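Local coordinates for protein polysaccharide deacetylase (Ammonifex degensii, PDB 4WCJ) that probably removes acetyl groups from poly-beta-1,6-N-acetyl-D-glucosamine as a zinc-dependent deacetylase of carbohydrate esterase family 4, at residues A[90-94]-A[258-262]; A[119-125]-A[152-158]; A[170-174]-A[206-212]; A[182-187]-A[218-224]. One frame throughout, in Å; residues are numbered along the deposited sequence.

Interaction 1: residues A[90-94]-A[258-262]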
loop_
_atom_site.group_PDB
_atom_site.type_symbol
_atom_site.label_atom_id
_atom_site.label_comp_id
_atom_site.label_asym_id
_atom_site.label_seq_id
_atom_site.Cartn_x
_atom_site.Cartn_y
_atom_site.Cartn_z
ATOM N N GLY A 90 -10.570 15.154 11.933
ATOM C CA GLY A 90 -9.690 15.917 11.061
ATOM C C GLY A 90 -9.188 15.235 9.794
ATOM O O GLY A 90 -9.803 14.303 9.276
ATOM N N LYS A 91 -8.038 15.712 9.319
ATOM C CA LYS A 91 -7.442 15.320 8.043
ATOM C C LYS A 91 -6.312 14.287 8.201
ATOM O O LYS A 91 -5.233 14.629 8.678
ATOM C CB LYS A 91 -6.900 16.572 7.352
ATOM C CG LYS A 91 -6.887 16.518 5.860
ATOM C CD LYS A 91 -8.067 17.279 5.266
ATOM C CE LYS A 91 -7.742 18.752 5.084
ATOM N NZ LYS A 91 -8.743 19.434 4.212
ATOM N N LEU A 92 -6.546 13.048 7.769
ATOM C CA LEU A 92 -5.590 11.953 7.995
ATOM C C LEU A 92 -4.964 11.424 6.702
ATOM O O LEU A 92 -5.605 11.433 5.652
ATOM C CB LEU A 92 -6.280 10.803 8.729
ATOM C CG LEU A 92 -7.245 11.221 9.841
ATOM C CD1 LEU A 92 -7.954 10.013 10.409
ATOM C CD2 LEU A 92 -6.515 11.981 10.938
ATOM N N VAL A 93 -3.718 10.956 6.783
ATOM C CA VAL A 93 -3.045 10.349 5.632
ATOM C C VAL A 93 -2.218 9.126 6.022
ATOM O O VAL A 93 -1.472 9.157 6.995
ATOM C CB VAL A 93 -2.122 11.360 4.905
ATOM C CG1 VAL A 93 -1.203 10.650 3.916
ATOM C CG2 VAL A 93 -2.946 12.401 4.180
ATOM N N LEU A 94 -2.373 8.051 5.251
ATOM C CA LEU A 94 -1.527 6.870 5.354
ATOM C C LEU A 94 -0.639 6.746 4.117
ATOM O O LEU A 94 -1.127 6.789 2.979
ATOM C CB LEU A 94 -2.375 5.608 5.513
ATOM C CG LEU A 94 -1.618 4.275 5.532
ATOM C CD1 LEU A 94 -0.588 4.245 6.652
ATOM C CD2 LEU A 94 -2.580 3.114 5.678
ATOM N N ALA A 258 -4.122 20.151 -2.833
ATOM C CA ALA A 258 -5.231 21.088 -2.717
ATOM C C ALA A 258 -6.178 20.664 -1.604
ATOM O O ALA A 258 -6.658 21.492 -0.831
ATOM C CB ALA A 258 -5.977 21.194 -4.036
ATOM N N TRP A 259 -6.444 19.363 -1.536
ATOM C CA TRP A 259 -7.284 18.792 -0.493
ATOM C C TRP A 259 -6.682 19.027 0.886
ATOM O O TRP A 259 -7.402 19.306 1.848
ATOM C CB TRP A 259 -7.481 17.298 -0.735
ATOM C CG TRP A 259 -8.019 16.560 0.440
ATOM C CD1 TRP A 259 -9.316 16.513 0.851
ATOM C CD2 TRP A 259 -7.275 15.749 1.362
ATOM N NE1 TRP A 259 -9.431 15.727 1.973
ATOM C CE2 TRP A 259 -8.191 15.244 2.306
ATOM C CE3 TRP A 259 -5.924 15.401 1.478
ATOM C CZ2 TRP A 259 -7.802 14.407 3.353
ATOM C CZ3 TRP A 259 -5.535 14.572 2.523
ATOM C CH2 TRP A 259 -6.471 14.086 3.447
ATOM N N ALA A 260 -5.360 18.915 0.973
ATOM C CA ALA A 260 -4.649 19.125 2.229
ATOM C C ALA A 260 -4.686 20.590 2.660
ATOM O O ALA A 260 -4.965 20.897 3.821
ATOM C CB ALA A 260 -3.209 18.648 2.105
ATOM N N GLN A 261 -4.401 21.486 1.718
ATOM C CA GLN A 261 -4.366 22.923 1.988
ATOM C C GLN A 261 -5.742 23.475 2.333
ATOM O O GLN A 261 -5.865 24.421 3.109
ATOM C CB GLN A 261 -3.795 23.680 0.785
ATOM N N ALA A 262 -6.775 22.876 1.745
ATOM C CA ALA A 262 -8.151 23.312 1.956
ATOM C C ALA A 262 -8.582 23.137 3.409
ATOM O O ALA A 262 -9.694 23.511 3.784
ATOM C CB ALA A 262 -9.090 22.551 1.032
#
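Lys-91 lies across one face of the Trp-259 indole and carries most of this contact. The packing is tight along the aliphatic part of the lysine. Its CG sits 3.4 Å from Trp-259 CZ2, and its CD is 3.6 Å from Trp-259 CE2, offset toward the rim of the ring. The chain bends at its second and third torsions (chi3 87°), which turns the amine back toward the helix. Lys-91 NZ then donates to Trp-259 O at 2.7 Å, nearly along the C=O axis (167°). NZ also makes a cation-pi contact, 4.5 Å from the centroid of the five-membered ring of Trp-259 and 13° off its normal. The carbonyl belongs to the last turn of the helix, where the helix dipole would favour a positive charge. Val-93 works differently: its CG2 touches Trp-259 CZ3 at 3.8 Å, in the plane of the ring and at its edge. Trp-259 NE1 is satisfied by Gly-34 O. An alanine at Lys-91 would strip the cover from this indole face and is likely to leave Trp-259 O without its amine partner. The loose side is at the chain end. The backbone C of exposed Ala-262 comes 3.8 Å from Lys-91 NZ, and little of the residue is covered. Lys-91 itself is partly exposed, whereas Trp-259 and Val-93 are buried. Strand 91-99 runs parallel to strand 36-42, whose Val-38 also touches the indole. The arrangement is helix-on-strand packing at the margin of a beta/alpha barrel, with the C-terminal helix 253-261 resting against the start of a strand.

Interaction 2: residues A[119-125]-A[152-158]. With ZN (zinc ion), chain B.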
loop_
_atom_site.group_PDB
_atom_site.type_symbol
_atom_site.label_atom_id
_atom_site.label_comp_id
_atom_site.label_asym_id
_atom_site.label_seq_id
_atom_site.Cartn_x
_atom_site.Cartn_y
_atom_site.Cartn_z
ATOM N N PHE A 119 4.564 3.779 7.452
ATOM C CA PHE A 119 4.083 3.434 6.123
ATOM C C PHE A 119 3.736 1.955 6.026
ATOM O O PHE A 119 4.252 1.127 6.776
ATOM C CB PHE A 119 5.112 3.832 5.049
ATOM C CG PHE A 119 6.452 3.142 5.178
ATOM C CD1 PHE A 119 7.336 3.482 6.192
ATOM C CD2 PHE A 119 6.838 2.182 4.253
ATOM C CE1 PHE A 119 8.561 2.856 6.301
ATOM C CE2 PHE A 119 8.066 1.557 4.354
ATOM C CZ PHE A 119 8.930 1.899 5.372
ATOM N N LEU A 120 2.832 1.632 5.108
ATOM C CA LEU A 120 2.462 0.253 4.851
ATOM C C LEU A 120 3.131 -0.187 3.548
ATOM O O LEU A 120 2.959 0.448 2.509
ATOM C CB LEU A 120 0.938 0.103 4.758
ATOM C CG LEU A 120 0.289 -1.134 5.395
ATOM C CD1 LEU A 120 -1.248 -1.075 5.312
ATOM C CD2 LEU A 120 0.818 -2.420 4.794
ATOM N N PHE A 121 3.888 -1.276 3.610
ATOM C CA PHE A 121 4.634 -1.788 2.461
ATOM C C PHE A 121 3.999 -3.089 1.985
ATOM O O PHE A 121 4.178 -4.133 2.636
ATOM C CB PHE A 121 6.094 -2.018 2.864
ATOM C CG PHE A 121 7.063 -2.125 1.707
ATOM C CD1 PHE A 121 6.684 -1.804 0.405
ATOM C CD2 PHE A 121 8.363 -2.583 1.936
ATOM C CE1 PHE A 121 7.598 -1.909 -0.645
ATOM C CE2 PHE A 121 9.268 -2.698 0.885
ATOM C CZ PHE A 121 8.892 -2.353 -0.392
ATOM N N PHE A 122 3.268 -3.029 0.873
ATOM C CA PHE A 122 2.630 -4.213 0.312
ATOM C C PHE A 122 3.600 -4.949 -0.604
ATOM O O PHE A 122 3.875 -4.484 -1.700
ATOM C CB PHE A 122 1.374 -3.828 -0.474
ATOM C CG PHE A 122 0.286 -3.199 0.362
ATOM C CD1 PHE A 122 -0.593 -3.991 1.090
ATOM C CD2 PHE A 122 0.125 -1.819 0.400
ATOM C CE1 PHE A 122 -1.611 -3.408 1.836
ATOM C CE2 PHE A 122 -0.888 -1.236 1.151
ATOM C CZ PHE A 122 -1.755 -2.033 1.866
ATOM N N VAL A 123 4.111 -6.095 -0.172
ATOM C CA VAL A 123 5.104 -6.789 -0.975
ATOM C C VAL A 123 4.569 -8.013 -1.717
ATOM O O VAL A 123 3.670 -8.713 -1.246
ATOM C CB VAL A 123 6.314 -7.205 -0.111
ATOM C CG1 VAL A 123 6.885 -5.980 0.610
ATOM C CG2 VAL A 123 5.949 -8.282 0.928
ATOM N N ILE A 124 5.115 -8.225 -2.906
ATOM C CA ILE A 124 4.918 -9.451 -3.663
ATOM C C ILE A 124 5.838 -10.481 -3.032
ATOM O O ILE A 124 7.028 -10.551 -3.351
ATOM C CB ILE A 124 5.247 -9.283 -5.141
ATOM C CG1 ILE A 124 4.518 -8.066 -5.712
ATOM C CG2 ILE A 124 4.859 -10.540 -5.898
ATOM C CD1 ILE A 124 5.031 -7.636 -7.043
ATOM N N ALA A 125 5.297 -11.265 -2.102
ATOM C CA ALA A 125 6.148 -12.024 -1.187
ATOM C C ALA A 125 7.063 -12.997 -1.909
ATOM O O ALA A 125 8.177 -13.243 -1.454
ATOM C CB ALA A 125 5.285 -12.767 -0.142
ATOM N N CYS A 152 7.560 0.577 9.682
ATOM C CA CYS A 152 7.095 -0.177 8.518
ATOM C C CYS A 152 6.247 -1.367 8.936
ATOM O O CYS A 152 6.686 -2.212 9.719
ATOM C CB CYS A 152 8.285 -0.668 7.682
ATOM S SG CYS A 152 7.818 -1.624 6.178
ATOM N N VAL A 153 5.034 -1.431 8.399
ATOM C CA VAL A 153 4.182 -2.606 8.534
ATOM C C VAL A 153 4.075 -3.225 7.139
ATOM O O VAL A 153 3.812 -2.515 6.170
ATOM C CB VAL A 153 2.779 -2.258 9.077
ATOM C CG1 VAL A 153 1.894 -3.513 9.159
ATOM C CG2 VAL A 153 2.888 -1.589 10.447
ATOM N N VAL A 154 4.324 -4.524 7.032
ATOM C CA VAL A 154 4.249 -5.185 5.736
ATOM C C VAL A 154 2.879 -5.835 5.489
ATOM O O VAL A 154 2.354 -6.557 6.346
ATOM C CB VAL A 154 5.341 -6.259 5.594
ATOM C CG1 VAL A 154 5.252 -6.943 4.234
ATOM C CG2 VAL A 154 6.713 -5.631 5.784
ATOM N N GLY A 155 2.327 -5.580 4.296
ATOM C CA GLY A 155 1.098 -6.223 3.865
ATOM C C GLY A 155 1.389 -7.098 2.660
ATOM O O GLY A 155 2.514 -7.119 2.165
ATOM N N LEU A 156 0.380 -7.833 2.198
ATOM C CA LEU A 156 0.568 -8.755 1.076
ATOM C C LEU A 156 0.019 -8.174 -0.239
ATOM O O LEU A 156 -1.053 -7.570 -0.266
ATOM C CB LEU A 156 -0.096 -10.102 1.392
ATOM C CG LEU A 156 0.084 -11.245 0.379
ATOM C CD1 LEU A 156 1.534 -11.700 0.282
ATOM C CD2 LEU A 156 -0.826 -12.422 0.731
ATOM N N HIS A 157 0.777 -8.379 -1.314
ATOM C CA HIS A 157 0.471 -7.885 -2.656
ATOM C C HIS A 157 0.485 -9.113 -3.577
ATOM O O HIS A 157 1.120 -9.112 -4.620
ATOM C CB HIS A 157 1.515 -6.833 -3.074
ATOM C CG HIS A 157 1.086 -5.901 -4.172
ATOM N ND1 HIS A 157 -0.194 -5.398 -4.284
ATOM C CD2 HIS A 157 1.795 -5.343 -5.186
ATOM C CE1 HIS A 157 -0.260 -4.591 -5.326
ATOM N NE2 HIS A 157 0.935 -4.536 -5.890
ATOM N N THR A 158 -0.250 -10.148 -3.156
ATOM C CA THR A 158 -0.127 -11.548 -3.625
ATOM C C THR A 158 1.248 -12.140 -3.317
ATOM O O THR A 158 2.194 -11.416 -2.986
ATOM C CB THR A 158 -0.405 -11.741 -5.163
ATOM O OG1 THR A 158 0.735 -11.339 -5.938
ATOM C CG2 THR A 158 -1.642 -10.989 -5.605
HETATM ZN ZN ZN B . 1.764 -3.653 -7.655
HETATM O O HOH W 1 2.631 -2.366 -9.273
HETATM O O HOH W 2 0.688 -1.630 -7.407
#
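Cys-152 packs against one face of the Phe-119 ring, with its CB 3.5 Å from Phe-119 CZ. The first torsion of Phe-119 (chi1 61°) puts the ring between backbone N and carbonyl carbon and swings it over the neighbouring strand. Cys-152 SG makes an oblique sulfur-aromatic contact, 4.2 Å from the Phe-119 ring centroid. It also touches Phe-121 CB. Further along this face, the side chains of Val-123 and Val-154 cross at about a right angle, CG2 to CG1, at 3.6 Å. The other face carries Leu-120 and Phe-122. Leu-120 CD2 lies over one face of the Phe-122 ring, toward its rim. Gly-155 is opposite Phe-122, and a CB there would clash with Phe-122 CD1. The strands are parallel, joined by bonds such as Phe-121 N to Val-153 O at 2.8 Å. Past the strand ends, His-157 CG is anti to its own N (chi1 -159°), and the imidazole extends beside Ile-124, whose CG1 is 3.9 Å from His-157 CD2. His-157 NE2 binds zinc at 2.1 Å. Asp-99, His-162 and two waters complete the metal site. Ala-205 O holds His-157 ND1, fixing the turn of the ring. Strand 91-99 pairs with 119-123 through backbone bonds of Leu-120 and Phe-122, and Tyr-203 and Ala-205 of strand 203-205 touch Phe-122. Helices 102-114 and 179-197 cover the face of Phe-119 and Val-154.

Interaction 3: residues A[170-174]-A[206-212]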
loop_
_atom_site.group_PDB
_atom_site.type_symbol
_atom_site.label_atom_id
_atom_site.label_comp_id
_atom_site.label_asym_id
_atom_site.label_seq_id
_atom_site.Cartn_x
_atom_site.Cartn_y
_atom_site.Cartn_z
ATOM N N LYS A 170 -7.436 -8.024 -18.108
ATOM C CA LYS A 170 -7.623 -8.079 -16.660
ATOM C C LYS A 170 -6.480 -8.860 -15.998
ATOM O O LYS A 170 -5.745 -9.573 -16.677
ATOM C CB LYS A 170 -8.980 -8.706 -16.324
ATOM C CG LYS A 170 -9.251 -10.033 -16.999
ATOM C CD LYS A 170 -10.561 -10.629 -16.499
ATOM C CE LYS A 170 -11.699 -9.630 -16.624
ATOM N NZ LYS A 170 -13.013 -10.219 -16.251
ATOM N N PRO A 171 -6.313 -8.717 -14.670
ATOM C CA PRO A 171 -5.248 -9.480 -14.006
ATOM C C PRO A 171 -5.491 -10.983 -14.055
ATOM O O PRO A 171 -6.647 -11.416 -14.068
ATOM C CB PRO A 171 -5.302 -8.981 -12.559
ATOM C CG PRO A 171 -6.027 -7.694 -12.609
ATOM C CD PRO A 171 -6.999 -7.810 -13.732
ATOM N N VAL A 172 -4.415 -11.763 -14.066
ATOM C CA VAL A 172 -4.516 -13.220 -14.102
ATOM C C VAL A 172 -5.383 -13.797 -12.977
ATOM O O VAL A 172 -6.054 -14.818 -13.165
ATOM C CB VAL A 172 -3.120 -13.868 -14.029
ATOM C CG1 VAL A 172 -2.325 -13.564 -15.294
ATOM C CG2 VAL A 172 -2.368 -13.389 -12.779
ATOM N N PHE A 173 -5.385 -13.155 -11.812
ATOM C CA PHE A 173 -6.121 -13.715 -10.685
ATOM C C PHE A 173 -7.618 -13.411 -10.748
ATOM O O PHE A 173 -8.383 -13.865 -9.888
ATOM C CB PHE A 173 -5.533 -13.237 -9.347
ATOM C CG PHE A 173 -5.551 -11.746 -9.153
ATOM C CD1 PHE A 173 -6.654 -11.118 -8.595
ATOM C CD2 PHE A 173 -4.448 -10.978 -9.484
ATOM C CE1 PHE A 173 -6.669 -9.748 -8.399
ATOM C CE2 PHE A 173 -4.453 -9.602 -9.277
ATOM C CZ PHE A 173 -5.575 -8.991 -8.740
ATOM N N LEU A 174 -8.043 -12.663 -11.761
ATOM C CA LEU A 174 -9.469 -12.398 -11.963
ATOM C C LEU A 174 -10.017 -13.124 -13.187
ATOM O O LEU A 174 -11.187 -12.966 -13.536
ATOM C CB LEU A 174 -9.730 -10.896 -12.092
ATOM C CG LEU A 174 -9.360 -10.031 -10.886
ATOM C CD1 LEU A 174 -9.713 -8.573 -11.130
ATOM C CD2 LEU A 174 -10.029 -10.539 -9.603
ATOM N N TYR A 206 -4.663 -5.170 -3.770
ATOM C CA TYR A 206 -4.836 -5.793 -5.081
ATOM C C TYR A 206 -3.854 -5.235 -6.096
ATOM O O TYR A 206 -3.796 -4.021 -6.291
ATOM C CB TYR A 206 -6.250 -5.568 -5.612
ATOM C CG TYR A 206 -7.349 -6.406 -4.987
ATOM C CD1 TYR A 206 -7.343 -7.793 -5.095
ATOM C CD2 TYR A 206 -8.413 -5.806 -4.326
ATOM C CE1 TYR A 206 -8.349 -8.560 -4.538
ATOM C CE2 TYR A 206 -9.430 -6.571 -3.770
ATOM C CZ TYR A 206 -9.393 -7.945 -3.878
ATOM O OH TYR A 206 -10.410 -8.704 -3.335
ATOM N N PRO A 207 -3.096 -6.118 -6.759
ATOM C CA PRO A 207 -2.341 -5.651 -7.925
ATOM C C PRO A 207 -3.315 -5.121 -8.973
ATOM O O PRO A 207 -4.388 -5.712 -9.167
ATOM C CB PRO A 207 -1.615 -6.907 -8.408
ATOM C CG PRO A 207 -1.576 -7.811 -7.205
ATOM C CD PRO A 207 -2.868 -7.543 -6.480
ATOM N N TYR A 208 -2.950 -3.993 -9.580
ATOM C CA TYR A 208 -3.735 -3.292 -10.604
ATOM C C TYR A 208 -4.989 -2.649 -10.003
ATOM O O TYR A 208 -5.753 -1.997 -10.704
ATOM C CB TYR A 208 -4.077 -4.231 -11.774
ATOM C CG TYR A 208 -2.858 -4.969 -12.276
ATOM C CD1 TYR A 208 -1.841 -4.302 -12.962
ATOM C CD2 TYR A 208 -2.699 -6.325 -12.027
ATOM C CE1 TYR A 208 -0.705 -4.978 -13.394
ATOM C CE2 TYR A 208 -1.573 -7.004 -12.463
ATOM C CZ TYR A 208 -0.586 -6.331 -13.136
ATOM O OH TYR A 208 0.513 -7.038 -13.547
ATOM N N GLY A 209 -5.179 -2.811 -8.695
ATOM C CA GLY A 209 -6.078 -1.946 -7.952
ATOM C C GLY A 209 -7.483 -2.406 -7.624
ATOM O O GLY A 209 -8.195 -1.712 -6.896
ATOM N N PHE A 210 -7.906 -3.550 -8.152
ATOM C CA PHE A 210 -9.307 -3.950 -7.985
ATOM C C PHE A 210 -9.528 -5.438 -7.807
ATOM O O PHE A 210 -8.712 -6.253 -8.214
ATOM C CB PHE A 210 -10.122 -3.443 -9.175
ATOM C CG PHE A 210 -10.005 -1.965 -9.366
ATOM C CD1 PHE A 210 -10.755 -1.098 -8.588
ATOM C CD2 PHE A 210 -9.085 -1.439 -10.261
ATOM C CE1 PHE A 210 -10.625 0.271 -8.731
ATOM C CE2 PHE A 210 -8.946 -0.075 -10.409
ATOM C CZ PHE A 210 -9.717 0.784 -9.643
ATOM N N GLY A 211 -10.651 -5.781 -7.185
ATOM C CA GLY A 211 -11.009 -7.166 -6.972
ATOM C C GLY A 211 -12.466 -7.407 -7.310
ATOM O O GLY A 211 -13.129 -6.549 -7.905
ATOM N N THR A 212 -12.951 -8.588 -6.947
ATOM C CA THR A 212 -14.346 -8.967 -7.133
ATOM C C THR A 212 -14.925 -9.333 -5.762
ATOM O O THR A 212 -14.175 -9.484 -4.796
ATOM C CB THR A 212 -14.499 -10.168 -8.100
ATOM O OG1 THR A 212 -13.791 -11.303 -7.586
ATOM C CG2 THR A 212 -13.971 -9.832 -9.483
#
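Phe-173, Pro-171 and Leu-174 pack on the loop 206-212, whose Tyr-Pro-Tyr-Gly sequence probably corresponds to a conserved motif of family 4 carbohydrate esterases that walls the active-site groove. Hydrogen bonds act within each segment and none crosses between them. Gly-209 N bonds to Tyr-206 O at 3.0 Å and closes a type II beta turn, with Pro-207 and Tyr-208 at its corners. On the other side, Leu-174 N bonds to Pro-171 O and closes a short 3-10 turn. The contact across is mainly apolar. The Phe-173 ring crosses Pro-207 obliquely, its CZ 3.8 Å from Pro-207 CD. Its CE1 meets Tyr-206 CD1 at 3.9 Å, again obliquely. Phe-173 reaches both because chi1 of 60° sets CG between the backbone N and the carbonyl carbon. Leu-174 CD2 slides past Thr-212 CG2 at 4.0 Å. Thr-212 is the N-cap of helix 213-221. A second kind of contact joins carbonyl oxygens to the rim of the phenyl ring. Pro-207 O lies in the plane of Phe-173, 3.5 Å from CZ, and Phe-210 O is also near that edge. Tyr-206 OH is hydrogen-bonded with Asp-216 OD1 and Thr-215 OG1. Pro-207 borders the zinc ligands His-157 and His-162, and the Tyr-208 ring meets that of His-162. Pro-171 packs beside Tyr-208, obliquely to the ring: Pro-171 CG lies 3.6 Å from Tyr-208 CD2.

Interaction 4: residues A[182-187]-A[218-224]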
loop_
_atom_site.group_PDB
_atom_site.type_symbol
_atom_site.label_atom_id
_atom_site.label_comp_id
_atom_site.label_asym_id
_atom_site.label_seq_id
_atom_site.Cartn_x
_atom_site.Cartn_y
_atom_site.Cartn_z
ATOM N N PHE A 182 -6.214 -18.162 -6.612
ATOM C CA PHE A 182 -6.076 -16.940 -5.825
ATOM C C PHE A 182 -6.049 -17.242 -4.334
ATOM O O PHE A 182 -5.310 -16.613 -3.571
ATOM C CB PHE A 182 -7.209 -15.959 -6.123
ATOM C CG PHE A 182 -7.131 -14.695 -5.317
ATOM C CD1 PHE A 182 -6.239 -13.691 -5.673
ATOM C CD2 PHE A 182 -7.929 -14.513 -4.200
ATOM C CE1 PHE A 182 -6.151 -12.527 -4.932
ATOM C CE2 PHE A 182 -7.853 -13.356 -3.460
ATOM C CZ PHE A 182 -6.953 -12.357 -3.820
ATOM N N ALA A 183 -6.870 -18.204 -3.927
ATOM C CA ALA A 183 -6.942 -18.590 -2.527
ATOM C C ALA A 183 -5.625 -19.217 -2.084
ATOM O O ALA A 183 -5.125 -18.917 -0.999
ATOM C CB ALA A 183 -8.096 -19.543 -2.294
ATOM N N GLU A 184 -5.068 -20.080 -2.931
ATOM C CA GLU A 184 -3.849 -20.806 -2.591
ATOM C C GLU A 184 -2.660 -19.854 -2.527
ATOM O O GLU A 184 -1.823 -19.943 -1.624
ATOM C CB GLU A 184 -3.596 -21.929 -3.598
ATOM C CG GLU A 184 -4.393 -23.195 -3.284
ATOM C CD GLU A 184 -4.702 -24.036 -4.512
ATOM O OE1 GLU A 184 -4.457 -23.564 -5.647
ATOM O OE2 GLU A 184 -5.198 -25.174 -4.333
ATOM N N ASP A 185 -2.606 -18.936 -3.484
ATOM C CA ASP A 185 -1.546 -17.932 -3.532
ATOM C C ASP A 185 -1.585 -17.029 -2.307
ATOM O O ASP A 185 -0.551 -16.715 -1.717
ATOM C CB ASP A 185 -1.684 -17.101 -4.805
ATOM C CG ASP A 185 -0.623 -16.034 -4.927
ATOM O OD1 ASP A 185 -0.852 -14.919 -4.414
ATOM O OD2 ASP A 185 0.424 -16.306 -5.552
ATOM N N THR A 186 -2.786 -16.608 -1.931
ATOM C CA THR A 186 -2.965 -15.753 -0.757
ATOM C C THR A 186 -2.532 -16.460 0.516
ATOM O O THR A 186 -1.869 -15.862 1.363
ATOM C CB THR A 186 -4.432 -15.278 -0.623
ATOM O OG1 THR A 186 -4.820 -14.604 -1.827
ATOM C CG2 THR A 186 -4.576 -14.314 0.543
ATOM N N ALA A 187 -2.883 -17.735 0.649
ATOM C CA ALA A 187 -2.498 -18.502 1.831
ATOM C C ALA A 187 -0.989 -18.686 1.874
ATOM O O ALA A 187 -0.382 -18.652 2.940
ATOM C CB ALA A 187 -3.197 -19.853 1.855
ATOM N N ILE A 218 -12.627 -14.320 -0.265
ATOM C CA ILE A 218 -11.472 -15.152 0.010
ATOM C C ILE A 218 -10.567 -14.433 1.010
ATOM O O ILE A 218 -10.133 -15.020 2.019
ATOM C CB ILE A 218 -10.708 -15.488 -1.277
ATOM C CG1 ILE A 218 -11.528 -16.469 -2.119
ATOM C CG2 ILE A 218 -9.346 -16.078 -0.950
ATOM C CD1 ILE A 218 -10.980 -16.671 -3.514
ATOM N N LEU A 219 -10.300 -13.154 0.754
ATOM C CA LEU A 219 -9.510 -12.366 1.705
ATOM C C LEU A 219 -10.147 -12.314 3.096
ATOM O O LEU A 219 -9.452 -12.432 4.112
ATOM C CB LEU A 219 -9.303 -10.946 1.178
ATOM C CG LEU A 219 -8.517 -10.863 -0.130
ATOM C CD1 LEU A 219 -8.440 -9.421 -0.622
ATOM C CD2 LEU A 219 -7.130 -11.468 0.043
ATOM N N ARG A 220 -11.466 -12.144 3.155
ATOM C CA ARG A 220 -12.131 -12.046 4.446
ATOM C C ARG A 220 -11.956 -13.342 5.225
ATOM O O ARG A 220 -11.592 -13.324 6.408
ATOM C CB ARG A 220 -13.619 -11.731 4.289
ATOM C CG ARG A 220 -14.311 -11.376 5.601
ATOM C CD ARG A 220 -15.829 -11.413 5.470
ATOM N NE ARG A 220 -16.315 -12.763 5.194
ATOM C CZ ARG A 220 -16.573 -13.672 6.130
ATOM N NH1 ARG A 220 -16.386 -13.387 7.416
ATOM N NH2 ARG A 220 -17.015 -14.872 5.780
ATOM N N THR A 221 -12.202 -14.467 4.561
ATOM C CA THR A 221 -12.132 -15.759 5.234
ATOM C C THR A 221 -10.699 -16.116 5.601
ATOM O O THR A 221 -10.471 -16.923 6.499
ATOM C CB THR A 221 -12.737 -16.898 4.377
ATOM O OG1 THR A 221 -11.905 -17.147 3.236
ATOM C CG2 THR A 221 -14.135 -16.534 3.919
ATOM N N GLN A 222 -9.729 -15.507 4.924
ATOM C CA GLN A 222 -8.333 -15.733 5.275
ATOM C C GLN A 222 -7.826 -14.707 6.284
ATOM O O GLN A 222 -6.625 -14.620 6.541
ATOM C CB GLN A 222 -7.458 -15.737 4.027
ATOM C CG GLN A 222 -7.608 -17.014 3.233
ATOM C CD GLN A 222 -6.538 -17.187 2.191
ATOM O OE1 GLN A 222 -5.413 -16.721 2.360
ATOM N NE2 GLN A 222 -6.881 -17.853 1.091
ATOM N N GLY A 223 -8.745 -13.933 6.852
ATOM C CA GLY A 223 -8.443 -13.128 8.019
ATOM C C GLY A 223 -7.980 -11.697 7.817
ATOM O O GLY A 223 -7.581 -11.047 8.781
ATOM N N PHE A 224 -8.028 -11.193 6.590
ATOM C CA PHE A 224 -7.602 -9.822 6.339
ATOM C C PHE A 224 -8.594 -8.809 6.915
ATOM O O PHE A 224 -9.818 -8.983 6.827
ATOM C CB PHE A 224 -7.379 -9.602 4.838
ATOM C CG PHE A 224 -6.139 -10.270 4.333
ATOM C CD1 PHE A 224 -4.909 -9.637 4.442
ATOM C CD2 PHE A 224 -6.187 -11.555 3.810
ATOM C CE1 PHE A 224 -3.749 -10.255 4.012
ATOM C CE2 PHE A 224 -5.031 -12.176 3.363
ATOM C CZ PHE A 224 -3.808 -11.523 3.472
#
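Ala-183 and Ile-218 bring the backbones of two helices together, their CA atoms 6.2 Å apart. Helix 179-197 runs on through 182-187. Helix 213-221 ends here in a Schellman motif: Phe-224 N bonds to Leu-219 O, and Gly-223 N bonds to Arg-220 O, with Gly-223 at positive phi. Just past this helix, Gln-222 stretches across to the other one. Its NE2 donates to Ala-183 O at 2.9 Å and 160°, with the oxygen close to the amide plane. Ala-187 N reaches the same oxygen from the opposite face of the carbonyl. A leucine in place of Gln-222 has no amide N-H and would probably cost Ala-183 O its second donor, and the helices their polar tie. Thr-186 CG2 touches both Leu-219 CD2, at 3.9 Å, and Phe-224 CE2, at 3.6 Å. Thr-186 OG1 turns back to Phe-182 O at 2.7 Å and lies over the centre of the Phe-182 ring. Ile-218 CD1 lies at the edge of that ring, 3.8 Å from Phe-182 CD2, and Leu-219 CD2 meets Phe-182 CZ obliquely. Leu-219 also touches Tyr-206 in the loop after strand 203-205. The Asp-185 carboxylate accepts from the backbone N of Tyr-159 and of Asp-160, after strand 152-156.

Overall arrangement
Interactions 2, 3 and 4 form one connected region, with centres 14 to 16 Å apart. Interaction 2 supplies the zinc ligand His-157, and interaction 3 stands beside it: His-157 CE1 is 3.5 Å from Pro-207 CA. The Pro-207 side chain is about 5 Å from the zinc. Interaction 4 is farther from the metal, its Phe-182 side chain about 12 Å away. It meets interaction 3 through Phe-182 CD1 and Phe-173 CB at 3.8 Å, and interaction 2 through Asp-185 and Thr-158. Interaction 1 is remote, its centre 24 Å from that of interaction 2. The two still share a sheet, because strands 91-99 and 119-123 are neighbours.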